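Local coordinates for enterotoxin SEN variant (PDB 6KRY), which probably acts as a secreted enterotoxin and superantigen of Staphylococcus aureus, at residues 8-13 / 191-196; 175-180 / 187-192. All coordinates share one frame; numbering follows the deposited sequence.

Contact 1: 8-13 / 191-196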
loop_
_atom_site.group_PDB
_atom_site.type_symbol
_atom_site.label_atom_id
_atom_site.label_comp_id
_atom_site.label_asym_id
_atom_site.label_seq_id
_atom_site.Cartn_x
_atom_site.Cartn_y
_atom_site.Cartn_z
ATOM N N LYS A 8 -5.019 14.804 10.553
ATOM C CA LYS A 8 -3.762 15.137 11.231
ATOM C C LYS A 8 -2.960 16.116 10.361
ATOM O O LYS A 8 -3.137 16.201 9.139
ATOM C CB LYS A 8 -2.928 13.878 11.479
ATOM C CG LYS A 8 -3.622 12.753 12.225
ATOM C CD LYS A 8 -3.801 13.014 13.690
ATOM C CE LYS A 8 -4.556 11.896 14.381
ATOM N NZ LYS A 8 -6.015 11.967 14.100
ATOM N N LYS A 9 -2.048 16.825 11.009
ATOM C CA LYS A 9 -1.289 17.881 10.395
ATOM C C LYS A 9 0.123 17.385 10.038
ATOM O O LYS A 9 0.763 16.755 10.857
ATOM C CB LYS A 9 -1.200 19.039 11.390
ATOM C CG LYS A 9 -1.389 20.408 10.780
ATOM C CD LYS A 9 -1.615 21.505 11.796
ATOM C CE LYS A 9 -0.614 22.638 11.660
ATOM N NZ LYS A 9 -0.241 22.944 10.248
ATOM N N LYS A 10 0.615 17.709 8.834
ATOM C CA LYS A 10 1.984 17.370 8.463
ATOM C C LYS A 10 3.020 17.923 9.468
ATOM O O LYS A 10 4.003 17.244 9.771
ATOM C CB LYS A 10 2.321 17.920 7.075
ATOM C CG LYS A 10 3.717 17.571 6.603
ATOM C CD LYS A 10 4.027 18.125 5.252
ATOM C CE LYS A 10 5.377 17.694 4.753
ATOM N NZ LYS A 10 5.580 18.133 3.369
ATOM N N SER A 11 2.827 19.151 9.949
ATOM C CA SER A 11 3.801 19.814 10.831
ATOM C C SER A 11 3.897 19.132 12.199
ATOM O O SER A 11 4.807 19.411 12.933
ATOM C CB SER A 11 3.491 21.254 10.984
ATOM O OG SER A 11 2.223 21.414 11.584
ATOM N N ASP A 12 2.983 18.224 12.538
ATOM C CA ASP A 12 3.056 17.445 13.795
ATOM C C ASP A 12 3.824 16.123 13.637
ATOM O O ASP A 12 3.876 15.310 14.587
ATOM C CB ASP A 12 1.653 17.112 14.311
ATOM C CG ASP A 12 0.941 18.318 14.892
ATOM O OD1 ASP A 12 1.627 19.327 15.172
ATOM O OD2 ASP A 12 -0.295 18.251 15.039
ATOM N N ILE A 13 4.310 15.831 12.421
ATOM C CA ILE A 13 5.054 14.631 12.171
ATOM C C ILE A 13 6.533 14.976 12.360
ATOM O O ILE A 13 7.008 15.980 11.839
ATOM C CB ILE A 13 4.775 14.037 10.783
ATOM C CG1 ILE A 13 3.291 13.710 10.601
ATOM C CG2 ILE A 13 5.634 12.805 10.576
ATOM C CD1 ILE A 13 3.000 13.086 9.275
ATOM N N ASP A 191 -6.264 9.004 6.064
ATOM C CA ASP A 191 -5.641 10.257 6.296
ATOM C C ASP A 191 -4.161 10.094 5.954
ATOM O O ASP A 191 -3.468 9.284 6.572
ATOM C CB ASP A 191 -5.882 10.654 7.750
ATOM C CG ASP A 191 -5.175 11.894 8.266
ATOM O OD1 ASP A 191 -4.299 12.457 7.539
ATOM O OD2 ASP A 191 -5.505 12.301 9.438
ATOM N N LEU A 192 -3.682 10.893 5.005
ATOM C CA LEU A 192 -2.323 10.842 4.505
ATOM C C LEU A 192 -1.275 11.092 5.591
ATOM O O LEU A 192 -0.153 10.597 5.454
ATOM C CB LEU A 192 -2.138 11.853 3.364
ATOM C CG LEU A 192 -2.932 11.582 2.085
ATOM C CD1 LEU A 192 -2.732 12.720 1.104
ATOM C CD2 LEU A 192 -2.543 10.246 1.461
ATOM N N TYR A 193 -1.609 11.876 6.627
ATOM C CA TYR A 193 -0.635 12.255 7.633
ATOM C C TYR A 193 -0.873 11.492 8.930
ATOM O O TYR A 193 -0.302 11.841 9.944
ATOM C CB TYR A 193 -0.665 13.774 7.795
ATOM C CG TYR A 193 -0.146 14.474 6.567
ATOM C CD1 TYR A 193 1.162 14.320 6.157
ATOM C CD2 TYR A 193 -0.973 15.271 5.797
ATOM C CE1 TYR A 193 1.646 14.962 5.023
ATOM C CE2 TYR A 193 -0.513 15.895 4.644
ATOM C CZ TYR A 193 0.800 15.748 4.262
ATOM O OH TYR A 193 1.215 16.390 3.149
ATOM N N ASN A 194 -1.764 10.502 8.905
ATOM C CA ASN A 194 -2.051 9.664 10.056
ATOM C C ASN A 194 -1.321 8.329 9.862
ATOM O O ASN A 194 -1.938 7.324 9.567
ATOM C CB ASN A 194 -3.539 9.399 10.241
ATOM C CG ASN A 194 -3.856 8.598 11.490
ATOM O OD1 ASN A 194 -3.139 8.653 12.473
ATOM N ND2 ASN A 194 -4.892 7.776 11.431
ATOM N N ILE A 195 -0.014 8.347 10.097
ATOM C CA ILE A 195 0.869 7.195 9.955
ATOM C C ILE A 195 1.332 6.742 11.343
ATOM O O ILE A 195 1.735 7.533 12.170
ATOM C CB ILE A 195 2.074 7.544 9.074
ATOM C CG1 ILE A 195 1.654 8.237 7.779
ATOM C CG2 ILE A 195 2.887 6.292 8.793
ATOM C CD1 ILE A 195 0.962 7.319 6.829
ATOM N N LYS A 196 1.274 5.441 11.587
ATOM C CA LYS A 196 1.630 4.918 12.919
ATOM C C LYS A 196 3.136 4.643 12.973
ATOM O O LYS A 196 3.726 4.123 12.012
ATOM C CB LYS A 196 0.795 3.678 13.242
ATOM C CG LYS A 196 -0.687 3.820 12.904
ATOM C CD LYS A 196 -1.391 5.132 13.345
ATOM C CE LYS A 196 -2.476 4.919 14.387
ATOM N NZ LYS A 196 -1.870 4.617 15.710
HETATM O O HOH W 1 -4.262 15.185 6.979
HETATM O O HOH W 2 -7.160 11.093 10.998
HETATM O O HOH W 3 0.236 14.013 11.906
#

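Contact 2: 175-180 / 187-192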
loop_
_atom_site.group_PDB
_atom_site.type_symbol
_atom_site.label_atom_id
_atom_site.label_comp_id
_atom_site.label_asym_id
_atom_site.label_seq_id
_atom_site.Cartn_x
_atom_site.Cartn_y
_atom_site.Cartn_z
ATOM N N CYS A 175 -6.352 13.733 2.494
ATOM C CA CYS A 175 -6.892 12.418 2.616
ATOM C C CYS A 175 -7.241 11.845 1.223
ATOM O O CYS A 175 -7.358 12.555 0.229
ATOM C CB CYS A 175 -8.085 12.407 3.543
ATOM S SG CYS A 175 -9.477 13.378 2.916
ATOM N N ILE A 176 -7.369 10.525 1.210
ATOM C CA ILE A 176 -7.646 9.739 0.033
ATOM C C ILE A 176 -8.901 8.915 0.304
ATOM O O ILE A 176 -8.958 8.157 1.219
ATOM C CB ILE A 176 -6.445 8.875 -0.371
ATOM C CG1 ILE A 176 -6.836 8.065 -1.599
ATOM C CG2 ILE A 176 -5.935 7.992 0.763
ATOM C CD1 ILE A 176 -5.724 7.298 -2.253
ATOM N N PHE A 177 -9.919 9.137 -0.539
ATOM C CA PHE A 177 -11.207 8.506 -0.440
ATOM C C PHE A 177 -11.384 7.474 -1.547
ATOM O O PHE A 177 -11.135 7.774 -2.683
ATOM C CB PHE A 177 -12.322 9.523 -0.684
ATOM C CG PHE A 177 -12.914 10.097 0.567
ATOM C CD1 PHE A 177 -13.962 9.449 1.203
ATOM C CD2 PHE A 177 -12.397 11.261 1.116
ATOM C CE1 PHE A 177 -14.505 9.973 2.370
ATOM C CE2 PHE A 177 -12.934 11.775 2.282
ATOM C CZ PHE A 177 -13.991 11.136 2.892
ATOM N N PHE A 178 -11.900 6.309 -1.188
ATOM C CA PHE A 178 -12.179 5.230 -2.110
ATOM C C PHE A 178 -13.694 5.131 -2.231
ATOM O O PHE A 178 -14.350 4.846 -1.228
ATOM C CB PHE A 178 -11.554 3.923 -1.612
ATOM C CG PHE A 178 -10.047 3.977 -1.543
ATOM C CD1 PHE A 178 -9.403 4.475 -0.426
ATOM C CD2 PHE A 178 -9.279 3.570 -2.625
ATOM C CE1 PHE A 178 -8.018 4.538 -0.375
ATOM C CE2 PHE A 178 -7.894 3.651 -2.578
ATOM C CZ PHE A 178 -7.272 4.127 -1.449
ATOM N N HIS A 179 -14.229 5.419 -3.419
ATOM C CA HIS A 179 -15.702 5.503 -3.650
ATOM C C HIS A 179 -16.145 4.395 -4.599
ATOM O O HIS A 179 -15.528 4.227 -5.639
ATOM C CB HIS A 179 -16.088 6.833 -4.317
ATOM C CG HIS A 179 -16.103 7.971 -3.361
ATOM N ND1 HIS A 179 -15.101 8.918 -3.332
ATOM C CD2 HIS A 179 -16.964 8.282 -2.363
ATOM C CE1 HIS A 179 -15.364 9.799 -2.372
ATOM N NE2 HIS A 179 -16.480 9.410 -1.742
ATOM N N SER A 180 -17.240 3.707 -4.264
ATOM C CA SER A 180 -17.823 2.732 -5.194
ATOM C C SER A 180 -18.559 3.483 -6.325
ATOM O O SER A 180 -19.396 4.351 -6.082
ATOM C CB SER A 180 -18.716 1.739 -4.466
ATOM O OG SER A 180 -19.826 2.387 -3.894
ATOM N N SER A 187 -18.243 4.342 1.168
ATOM C CA SER A 187 -16.931 4.837 0.831
ATOM C C SER A 187 -16.082 4.870 2.111
ATOM O O SER A 187 -16.610 4.814 3.224
ATOM C CB SER A 187 -17.067 6.173 0.205
ATOM O OG SER A 187 -17.468 7.106 1.185
ATOM N N PHE A 188 -14.761 4.941 1.963
ATOM C CA PHE A 188 -13.878 5.035 3.120
ATOM C C PHE A 188 -12.644 5.824 2.708
ATOM O O PHE A 188 -12.375 5.980 1.507
ATOM C CB PHE A 188 -13.472 3.651 3.625
ATOM C CG PHE A 188 -12.797 2.784 2.591
ATOM C CD1 PHE A 188 -13.542 2.086 1.665
ATOM C CD2 PHE A 188 -11.410 2.689 2.533
ATOM C CE1 PHE A 188 -12.927 1.281 0.717
ATOM C CE2 PHE A 188 -10.796 1.883 1.590
ATOM C CZ PHE A 188 -11.552 1.167 0.697
ATOM N N TYR A 189 -11.919 6.327 3.710
ATOM C CA TYR A 189 -10.794 7.142 3.445
ATOM C C TYR A 189 -9.634 6.775 4.376
ATOM O O TYR A 189 -9.836 6.134 5.395
ATOM C CB TYR A 189 -11.178 8.618 3.551
ATOM C CG TYR A 189 -11.293 9.185 4.947
ATOM C CD1 TYR A 189 -12.512 9.221 5.612
ATOM C CD2 TYR A 189 -10.193 9.734 5.589
ATOM C CE1 TYR A 189 -12.624 9.772 6.884
ATOM C CE2 TYR A 189 -10.286 10.279 6.856
ATOM C CZ TYR A 189 -11.511 10.322 7.496
ATOM O OH TYR A 189 -11.600 10.890 8.735
ATOM N N TYR A 190 -8.426 7.155 3.942
ATOM C CA TYR A 190 -7.253 7.202 4.780
ATOM C C TYR A 190 -6.774 8.655 4.887
ATOM O O TYR A 190 -6.864 9.430 3.920
ATOM C CB TYR A 190 -6.124 6.352 4.205
ATOM C CG TYR A 190 -6.391 4.871 4.108
ATOM C CD1 TYR A 190 -6.989 4.173 5.148
ATOM C CD2 TYR A 190 -5.966 4.147 3.011
ATOM C CE1 TYR A 190 -7.244 2.814 5.062
ATOM C CE2 TYR A 190 -6.183 2.786 2.918
ATOM C CZ TYR A 190 -6.812 2.109 3.956
ATOM O OH TYR A 190 -7.023 0.761 3.897
ATOM N N ASP A 191 -6.264 9.004 6.064
ATOM C CA ASP A 191 -5.641 10.257 6.296
ATOM C C ASP A 191 -4.161 10.094 5.954
ATOM O O ASP A 191 -3.468 9.284 6.572
ATOM C CB ASP A 191 -5.882 10.654 7.750
ATOM C CG ASP A 191 -5.175 11.894 8.266
ATOM O OD1 ASP A 191 -4.299 12.457 7.539
ATOM O OD2 ASP A 191 -5.505 12.301 9.438
ATOM N N LEU A 192 -3.682 10.893 5.005
ATOM C CA LEU A 192 -2.323 10.842 4.505
ATOM C C LEU A 192 -1.275 11.092 5.591
ATOM O O LEU A 192 -0.153 10.597 5.454
ATOM C CB LEU A 192 -2.138 11.853 3.364
ATOM C CG LEU A 192 -2.932 11.582 2.085
ATOM C CD1 LEU A 192 -2.732 12.720 1.104
ATOM C CD2 LEU A 192 -2.543 10.246 1.461
#

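Contact 1: 8-13 / 191-196
Lys-8 and Asp-191 meet through a backbone-to-carboxylate hydrogen bond: Lys-8 N donates its N-H to Asp-191 OD2 at 2.8 Å, nearly straight at 170° and on the syn lone pair of that oxygen. The other oxygen turns back on its own segment, where Asp-191 OD1 takes the N-H of Tyr-193 at 2.9 Å from above the carboxylate plane. This second bond makes an Asx turn, superposed on the type I beta turn that runs from Asp-191 to Asn-194, and it limits rotation of the carboxylate. CG of Asp-191 stands anti to its N (chi1 174°), which carries the carboxylate toward Lys-8, and the one group reaches both segments.

Tyr-193 fills the middle of the interface. Lys-10 CB lies over one face of the ring in a CH-pi contact, 3.8 Å from the centroid and 17° off the normal, while Ile-13 CD1 reaches the ring edge, 3.8 Å from Tyr-193 CD1. Beyond CG the Lys-10 chain runs extended past the phenol, and both polar ends find acceptors further along: Tyr-193 OH bonds to the carbonyl of Ile-163, and Lys-10 NZ to carbonyls including that of Asn-165. Water also joins the backbones, one molecule donating to Lys-9 O and to Tyr-193 O, each at 3.0 Å.

The contact thus joins the N-terminal segment to the turn leaving strand 188-191. Leu-18 of helix 15-26 packs on Lys-10 and Ile-13, and Arg-154 of helix 146-161 touches Leu-192 and Ile-195 beside the turn.

Contact 2: 175-180 / 187-192
Strands 175-180 and 188-191 run antiparallel at 165°, their axes approaching to 4.6 Å, and four backbone bonds tie the hydrogen-bonded pairs Ile-176 with Tyr-190 and Phe-178 with Phe-188; of these Phe-178 N to Phe-188 O is short at 2.8 Å and almost linear at 176°. On the sheet face that carries Cys-175, Phe-177 and Tyr-189, the two aromatic side chains lie side by side at a non-hydrogen-bonded pair. Tyr-189 CB stands over the centre of the Phe-177 ring, 3.5 Å from its centroid, whereas the two rings themselves meet obliquely, with Phe-177 CZ 3.6 Å from Tyr-189 CD1. Cys-175 CB closes on the same tyrosine at CD2, 4.0 Å away.

The reverse face carries an aromatic cluster of Phe-178, Phe-188 and Tyr-190. Phe-188 CG sits between its own N and carbonyl carbon (chi1 57°), which brings the ring across to Phe-178: Phe-178 CB lies over one face of the Phe-188 ring, toward the rim, 3.8 Å from its centroid. The planes of these two phenylalanines are near parallel, yet slid apart so that they barely overlap. Tyr-190 approaches Phe-178 obliquely, and Ile-176 CG2 continues the apolar patch, 3.8 Å from Tyr-190 CB.

Within the beta-grasp domain this hairpin forms one edge of the five-stranded sheet, 188-191 being outermost. Strand 218-225 pairs with 173-180 on the other side, its Ile-220 touching Ile-176 and Phe-178, while helix 146-161 packs on the Ile-176 and Tyr-190 face through Asp-150.

In the fold
Contacts 1 and 2, with centres about 15 Å apart, share Asp-191 and Leu-192, where the edge strand gives way to a turn. Asp-191 belongs to both: its backbone closes the strand register opposite Cys-175, while its carboxylate faces the N-terminal segment. Leu-192 works the other way, its side chain returning to Cys-175 and Ile-176. Leu-7, just before segment 8-13, touches Cys-175, Tyr-189 and Asp-191, so the N-terminal segment also lies against the sheet. Helix 146-161 is common to both surroundings, Arg-154 meeting Leu-192 and Tyr-190. Contact 1 bridges 177 intervening residues, whereas contact 2 closes a local hairpin with six between its segments.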